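Local atomic coordinates of omega-class glutathione S-transferase (Bombyx mori, PDB entry 3WD6), a protein that binds glutathione and probably transfers it to other compounds, and may also reduce dehydroascorbate at the expense of glutathione. Residues A[29-34]-A[56-61]; A[70-75]-A[86-91]. All blocks are in the same frame, centred on the assembly; numbering follows the deposited sequence.

Contact 1: residues A[29-34]-A[56-61]; sequences KLRVYN and EVVNID
Arg-31 turns the edge of its guanidinium group to the carboxylate of Glu-56, the two planes lying 20° apart, while Val-58 CG2 sits over one guanidinium face, 3.6 Å from Arg-31 NE. The salt bridge runs from NE to Glu-56 OE1; its modelled length is doubtfully short, and a second bond from NH2 to the same oxygen is weak. OE1 also accepts from a water that bridges to Lys-29 O. At another point of the guanidinium edge, Arg-31 NH1 donates almost in plane to Tyr-33 OH (3.0 Å), a hydroxyl that is also hydrogen-bonded to Glu-82 of strand 80-82. Arg-31 CG, anti to the backbone N (chi1 161°), lies over one face of the Tyr-33 ring, whose edge meets Ile-60 CD1 4.3 Å from Tyr-33 CD1.

The backbones form a parallel pair, with Val-32 N donating to Glu-56 O (2.8 Å) and Val-58 N to Val-32 O (2.9 Å). On the reverse face Asn-34 ND2 reaches Asn-59 OD1 (3.0 Å) in its carbonyl plane, although the amides are turned 46° apart, and Asn-34 CB packs on Val-57 CG1.

These are the strands of a beta-alpha-beta unit of the thioredoxin-like domain. Helix 39-51 lies against the face bearing Val-32 and Asn-34; strand 80-82 flanks 31-34, and strand 16-17 flanks 56-60.

Contact 2: residues A[70-75]-A[86-91]; sequences TTKSAF and DVTIYE. With GSH (glutathione), chain J.
Tyr-90 reaches from strand 87-90 across the turn that follows helix 69-72, and its atoms meet Lys-72, Ser-73, Ala-74 and Phe-75. CB lies 3.5 Å from Ser-73 OG, a hydroxyl itself hydrogen-bonded to Lys-77 O. With chi1 at 39°, CG stands between the backbone N and the carbonyl carbon, which sets one ring face against the backbone of Ser-73 and Ala-74. CD1 passes Lys-72 O; CE1 lies 3.6 Å from Ala-74 N, which sits above that ring face toward its rim. On the far flank CE2 stands over the centre of the Phe-75 ring, 3.9 Å from Phe-75 CE2, in a T-shaped pair with planes at 79°. CZ and OH end against Ala-74 CB, modelled so close that the exact spacing is doubtful. Replacing Tyr-90 by an alanine would probably open a gap beside Ala-74 and leave the Phe-75 face without its edge-on partner.

Farther back along the strand, Thr-88 OG1 donates to Lys-72 O (2.7 Å), and Lys-72 NZ makes a salt bridge with Asp-86 OD1 (3.1 Å) as well as one with Glu-82.

Glu-91, the N-cap of helix 92-102, accepts at OE1 from glutathione N1 (2.8 Å), while its OE2 lies 3.5 Å from Phe-75 CD2, at the ring's edge. The carboxylate thus probably gains electrostatically from both the ligand's amino group and the weakly positive ring rim, so the contact grades from a salt bridge through aromatic packing to ligand binding.

Overall arrangement
From the N terminus, the chain enters contact 1 at 29-34, runs through helix 39-51 and closes the loop at 56-61, completing the parallel beta-alpha-beta unit. It then passes Lys-65 to helix 69-72, where contact 2 opens; the intervening strand 80-82 leads to 86-91, which closes that second, shorter loop. The two are in series, neither nesting nor crossing, with centres about 12 Å apart. They nevertheless meet: Tyr-33 OH packs 3.5 Å from Lys-72 CE, and Glu-82 pairs with both side chains. Contact 1 joins the sheet's inner parallel strands; contact 2 fastens the end of helix 69-72 and the turn after it to the edge strand 87-90, next to the glutathione pocket.

Contact 1: residues A[29-34]-A[56-61]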
loop_
_atom_site.group_PDB
_atom_site.type_symbol
_atom_site.label_atom_id
_atom_site.label_comp_id
_atom_site.label_asym_id
_atom_site.label_seq_id
_atom_site.Cartn_x
_atom_site.Cartn_y
_atom_site.Cartn_z
ATOM N N LYS A 29 16.653 -6.503 14.290
ATOM C CA LYS A 29 15.602 -6.738 13.300
ATOM C C LYS A 29 15.366 -5.510 12.419
ATOM O O LYS A 29 15.211 -4.396 12.930
ATOM C CB LYS A 29 14.291 -7.097 13.997
ATOM C CG LYS A 29 14.100 -8.582 14.284
ATOM C CD LYS A 29 12.609 -8.934 14.239
ATOM C CE LYS A 29 12.263 -10.125 15.144
ATOM N NZ LYS A 29 13.129 -11.285 14.859
ATOM N N LEU A 30 15.345 -5.712 11.102
ATOM C CA LEU A 30 14.878 -4.676 10.188
ATOM C C LEU A 30 13.517 -4.196 10.679
ATOM O O LEU A 30 12.620 -5.012 10.974
ATOM C CB LEU A 30 14.758 -5.211 8.762
ATOM C CG LEU A 30 14.516 -4.112 7.713
ATOM C CD1 LEU A 30 15.388 -4.311 6.467
ATOM C CD2 LEU A 30 13.059 -4.063 7.343
ATOM N N ARG A 31 13.373 -2.876 10.790
ATOM C CA ARG A 31 12.176 -2.284 11.368
ATOM C C ARG A 31 11.465 -1.356 10.395
ATOM O O ARG A 31 12.094 -0.503 9.739
ATOM C CB ARG A 31 12.534 -1.496 12.625
ATOM C CG ARG A 31 11.454 -0.480 13.030
ATOM C CD ARG A 31 11.902 0.345 14.217
ATOM N NE ARG A 31 12.208 -0.494 15.377
ATOM C CZ ARG A 31 12.680 -0.019 16.524
ATOM N NH1 ARG A 31 12.901 1.284 16.650
ATOM N NH2 ARG A 31 12.934 -0.835 17.535
ATOM N N VAL A 32 10.143 -1.494 10.325
ATOM C CA VAL A 32 9.342 -0.588 9.509
ATOM C C VAL A 32 8.585 0.400 10.386
ATOM O O VAL A 32 7.796 -0.024 11.240
ATOM C CB VAL A 32 8.282 -1.365 8.678
ATOM C CG1 VAL A 32 7.506 -0.420 7.741
ATOM C CG2 VAL A 32 8.939 -2.489 7.886
ATOM N N TYR A 33 8.803 1.700 10.170
ATOM C CA TYR A 33 7.906 2.714 10.740
ATOM C C TYR A 33 6.673 2.789 9.847
ATOM O O TYR A 33 6.763 3.132 8.656
ATOM C CB TYR A 33 8.602 4.087 10.908
ATOM C CG TYR A 33 9.739 3.976 11.895
ATOM C CD1 TYR A 33 9.496 4.019 13.261
ATOM C CD2 TYR A 33 11.050 3.750 11.466
ATOM C CE1 TYR A 33 10.521 3.878 14.178
ATOM C CE2 TYR A 33 12.090 3.606 12.385
ATOM C CZ TYR A 33 11.813 3.670 13.736
ATOM O OH TYR A 33 12.818 3.519 14.662
ATOM N N ASN A 34 5.524 2.452 10.428
ATOM C CA ASN A 34 4.320 2.154 9.659
ATOM C C ASN A 34 3.113 2.880 10.234
ATOM O O ASN A 34 3.186 3.400 11.362
ATOM C CB ASN A 34 4.089 0.637 9.775
ATOM C CG ASN A 34 2.931 0.133 8.936
ATOM O OD1 ASN A 34 2.820 0.432 7.737
ATOM N ND2 ASN A 34 2.061 -0.664 9.563
ATOM N N GLU A 56 10.239 -6.133 12.023
ATOM C CA GLU A 56 9.332 -5.724 13.089
ATOM C C GLU A 56 8.632 -4.443 12.634
ATOM O O GLU A 56 9.146 -3.702 11.765
ATOM C CB GLU A 56 10.103 -5.472 14.399
ATOM C CG GLU A 56 11.223 -4.437 14.237
ATOM C CD GLU A 56 11.861 -4.045 15.560
ATOM O OE1 GLU A 56 12.469 -2.949 15.633
ATOM O OE2 GLU A 56 11.767 -4.834 16.526
ATOM N N VAL A 57 7.465 -4.186 13.218
ATOM C CA VAL A 57 6.678 -3.019 12.857
ATOM C C VAL A 57 6.581 -2.083 14.049
ATOM O O VAL A 57 6.256 -2.516 15.142
ATOM C CB VAL A 57 5.233 -3.422 12.440
ATOM C CG1 VAL A 57 4.371 -2.186 12.164
ATOM C CG2 VAL A 57 5.247 -4.369 11.234
ATOM N N VAL A 58 6.870 -0.803 13.837
ATOM C CA VAL A 58 6.537 0.229 14.814
ATOM C C VAL A 58 5.460 1.138 14.223
ATOM O O VAL A 58 5.693 1.806 13.215
ATOM C CB VAL A 58 7.772 1.073 15.241
ATOM C CG1 VAL A 58 7.318 2.282 16.089
ATOM C CG2 VAL A 58 8.755 0.216 16.025
ATOM N N ASN A 59 4.273 1.144 14.826
ATOM C CA ASN A 59 3.162 1.938 14.291
ATOM C C ASN A 59 3.144 3.375 14.793
ATOM O O ASN A 59 3.445 3.639 15.956
ATOM C CB ASN A 59 1.837 1.236 14.547
ATOM C CG ASN A 59 1.649 0.046 13.639
ATOM O OD1 ASN A 59 2.053 0.081 12.460
ATOM N ND2 ASN A 59 1.057 -1.022 14.171
ATOM N N ILE A 60 2.804 4.306 13.912
ATOM C CA ILE A 60 2.907 5.726 14.242
ATOM C C ILE A 60 1.576 6.437 14.117
ATOM O O ILE A 60 0.959 6.411 13.050
ATOM C CB ILE A 60 3.874 6.462 13.295
ATOM C CG1 ILE A 60 5.292 5.860 13.360
ATOM C CG2 ILE A 60 3.858 7.932 13.592
ATOM C CD1 ILE A 60 5.987 5.982 14.709
ATOM N N ASP A 61 1.151 7.073 15.209
ATOM C CA ASP A 61 -0.002 7.975 15.218
ATOM C C ASP A 61 0.348 9.221 14.394
ATOM O O ASP A 61 1.253 9.974 14.755
ATOM C CB ASP A 61 -0.331 8.351 16.666
ATOM C CG ASP A 61 -1.635 9.104 16.797
ATOM O OD1 ASP A 61 -1.802 10.116 16.089
ATOM O OD2 ASP A 61 -2.492 8.686 17.610
HETATM O O HOH W 1 15.022 -3.445 15.723
#

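Contact 2: residues A[70-75]-A[86-91]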
loop_
_atom_site.group_PDB
_atom_site.type_symbol
_atom_site.label_atom_id
_atom_site.label_comp_id
_atom_site.label_asym_id
_atom_site.label_seq_id
_atom_site.Cartn_x
_atom_site.Cartn_y
_atom_site.Cartn_z
ATOM N N THR A 70 10.994 12.387 12.792
ATOM C CA THR A 70 11.805 13.008 11.736
ATOM C C THR A 70 13.259 12.568 11.818
ATOM O O THR A 70 14.035 12.730 10.870
ATOM C CB THR A 70 11.739 14.555 11.783
ATOM O OG1 THR A 70 11.757 14.993 13.147
ATOM C CG2 THR A 70 10.475 15.067 11.110
ATOM N N THR A 71 13.625 12.027 12.974
ATOM C CA THR A 71 14.927 11.406 13.186
ATOM C C THR A 71 15.086 10.145 12.340
ATOM O O THR A 71 16.193 9.805 11.902
ATOM C CB THR A 71 15.066 11.059 14.677
ATOM O OG1 THR A 71 15.667 12.172 15.357
ATOM C CG2 THR A 71 15.903 9.818 14.883
ATOM N N LYS A 72 13.960 9.472 12.102
ATOM C CA LYS A 72 13.915 8.233 11.336
ATOM C C LYS A 72 13.386 8.468 9.923
ATOM O O LYS A 72 13.777 7.768 8.976
ATOM C CB LYS A 72 13.010 7.222 12.047
ATOM C CG LYS A 72 13.374 6.995 13.496
ATOM C CD LYS A 72 14.825 6.512 13.630
ATOM C CE LYS A 72 15.118 6.105 15.061
ATOM N NZ LYS A 72 16.555 5.820 15.208
ATOM N N SER A 73 12.489 9.441 9.788
ATOM C CA SER A 73 11.828 9.716 8.508
ATOM C C SER A 73 11.731 11.234 8.260
ATOM O O SER A 73 10.804 11.906 8.727
ATOM C CB SER A 73 10.435 9.058 8.486
ATOM O OG SER A 73 9.898 9.010 7.172
ATOM N N ALA A 74 12.691 11.762 7.513
ATOM C CA ALA A 74 12.868 13.206 7.395
ATOM C C ALA A 74 11.603 13.999 7.028
ATOM O O ALA A 74 11.421 15.126 7.506
ATOM C CB ALA A 74 14.019 13.532 6.429
ATOM N N PHE A 75 10.738 13.443 6.185
ATOM C CA PHE A 75 9.544 14.189 5.773
ATOM C C PHE A 75 8.363 13.990 6.714
ATOM O O PHE A 75 7.225 14.341 6.371
ATOM C CB PHE A 75 9.125 13.819 4.353
ATOM C CG PHE A 75 10.248 13.863 3.357
ATOM C CD1 PHE A 75 11.339 14.713 3.555
ATOM C CD2 PHE A 75 10.221 13.047 2.218
ATOM C CE1 PHE A 75 12.381 14.753 2.639
ATOM C CE2 PHE A 75 11.261 13.079 1.297
ATOM C CZ PHE A 75 12.343 13.931 1.508
ATOM N N ASP A 86 20.057 4.006 13.575
ATOM C CA ASP A 86 20.129 5.352 13.023
ATOM C C ASP A 86 20.469 5.367 11.532
ATOM O O ASP A 86 21.024 6.359 11.025
ATOM C CB ASP A 86 21.131 6.218 13.802
ATOM C CG ASP A 86 20.794 6.318 15.288
ATOM O OD1 ASP A 86 19.592 6.236 15.637
ATOM O OD2 ASP A 86 21.733 6.470 16.111
ATOM N N VAL A 87 20.140 4.284 10.828
ATOM C CA VAL A 87 20.276 4.259 9.368
ATOM C C VAL A 87 18.933 3.864 8.737
ATOM O O VAL A 87 18.481 2.699 8.841
ATOM C CB VAL A 87 21.428 3.330 8.908
ATOM C CG1 VAL A 87 21.518 3.290 7.380
ATOM C CG2 VAL A 87 22.762 3.788 9.524
ATOM N N THR A 88 18.288 4.844 8.104
ATOM C CA THR A 88 16.929 4.653 7.646
ATOM C C THR A 88 16.725 5.070 6.207
ATOM O O THR A 88 17.434 5.949 5.687
ATOM C CB THR A 88 15.939 5.452 8.489
ATOM O OG1 THR A 88 16.226 6.849 8.333
ATOM C CG2 THR A 88 16.015 5.024 9.967
ATOM N N ILE A 89 15.728 4.441 5.585
ATOM C CA ILE A 89 15.290 4.789 4.239
ATOM C C ILE A 89 13.799 5.111 4.319
ATOM O O ILE A 89 13.055 4.456 5.064
ATOM C CB ILE A 89 15.468 3.589 3.287
ATOM C CG1 ILE A 89 16.928 3.161 3.240
ATOM C CG2 ILE A 89 14.986 3.938 1.886
ATOM C CD1 ILE A 89 17.769 4.116 2.463
ATOM N N TYR A 90 13.350 6.099 3.555
ATOM C CA TYR A 90 11.925 6.388 3.492
ATOM C C TYR A 90 11.534 6.687 2.062
ATOM O O TYR A 90 12.397 6.712 1.177
ATOM C CB TYR A 90 11.539 7.533 4.426
ATOM C CG TYR A 90 12.557 8.650 4.455
ATOM C CD1 TYR A 90 13.671 8.578 5.280
ATOM C CD2 TYR A 90 12.399 9.778 3.664
ATOM C CE1 TYR A 90 14.605 9.596 5.313
ATOM C CE2 TYR A 90 13.331 10.803 3.688
ATOM C CZ TYR A 90 14.432 10.703 4.516
ATOM O OH TYR A 90 15.356 11.722 4.534
ATOM N N GLU A 91 10.239 6.926 1.848
ATOM C CA GLU A 91 9.636 6.931 0.511
ATOM C C GLU A 91 9.401 5.489 0.086
ATOM O O GLU A 91 10.350 4.745 -0.183
ATOM C CB GLU A 91 10.475 7.689 -0.518
ATOM C CG GLU A 91 10.457 9.193 -0.306
ATOM C CD GLU A 91 9.064 9.769 -0.452
ATOM O OE1 GLU A 91 8.423 9.542 -1.510
ATOM O OE2 GLU A 91 8.605 10.450 0.497
HETATM N N1 GSH J . 5.586 9.564 -1.286
HETATM C CA1 GSH J . 5.514 8.923 0.033
HETATM C C1 GSH J . 5.760 7.420 -0.041
HETATM O O11 GSH J . 6.258 6.772 0.951
HETATM O O12 GSH J . 5.489 6.806 -1.132
HETATM C CB1 GSH J . 4.159 9.243 0.649
HETATM C CG1 GSH J . 3.748 8.497 1.878
HETATM C CD1 GSH J . 2.609 9.109 2.655
HETATM O OE1 GSH J . 1.868 9.953 2.162
HETATM N N2 GSH J . 2.372 8.703 4.007
HETATM C CA2 GSH J . 1.265 9.354 4.717
HETATM C C2 GSH J . 1.861 10.188 5.831
HETATM O O2 GSH J . 2.775 9.717 6.497
HETATM C CB2 GSH J . 0.369 8.323 5.306
HETATM S SG2 GSH J . -0.777 7.507 4.256
HETATM N N3 GSH J . 1.342 11.511 6.105
HETATM C CA3 GSH J . 1.917 12.311 7.188
HETATM C C3 GSH J . 1.011 13.289 7.822
HETATM O O31 GSH J . -0.047 12.889 8.379
HETATM O O32 GSH J . 1.307 14.510 7.811
#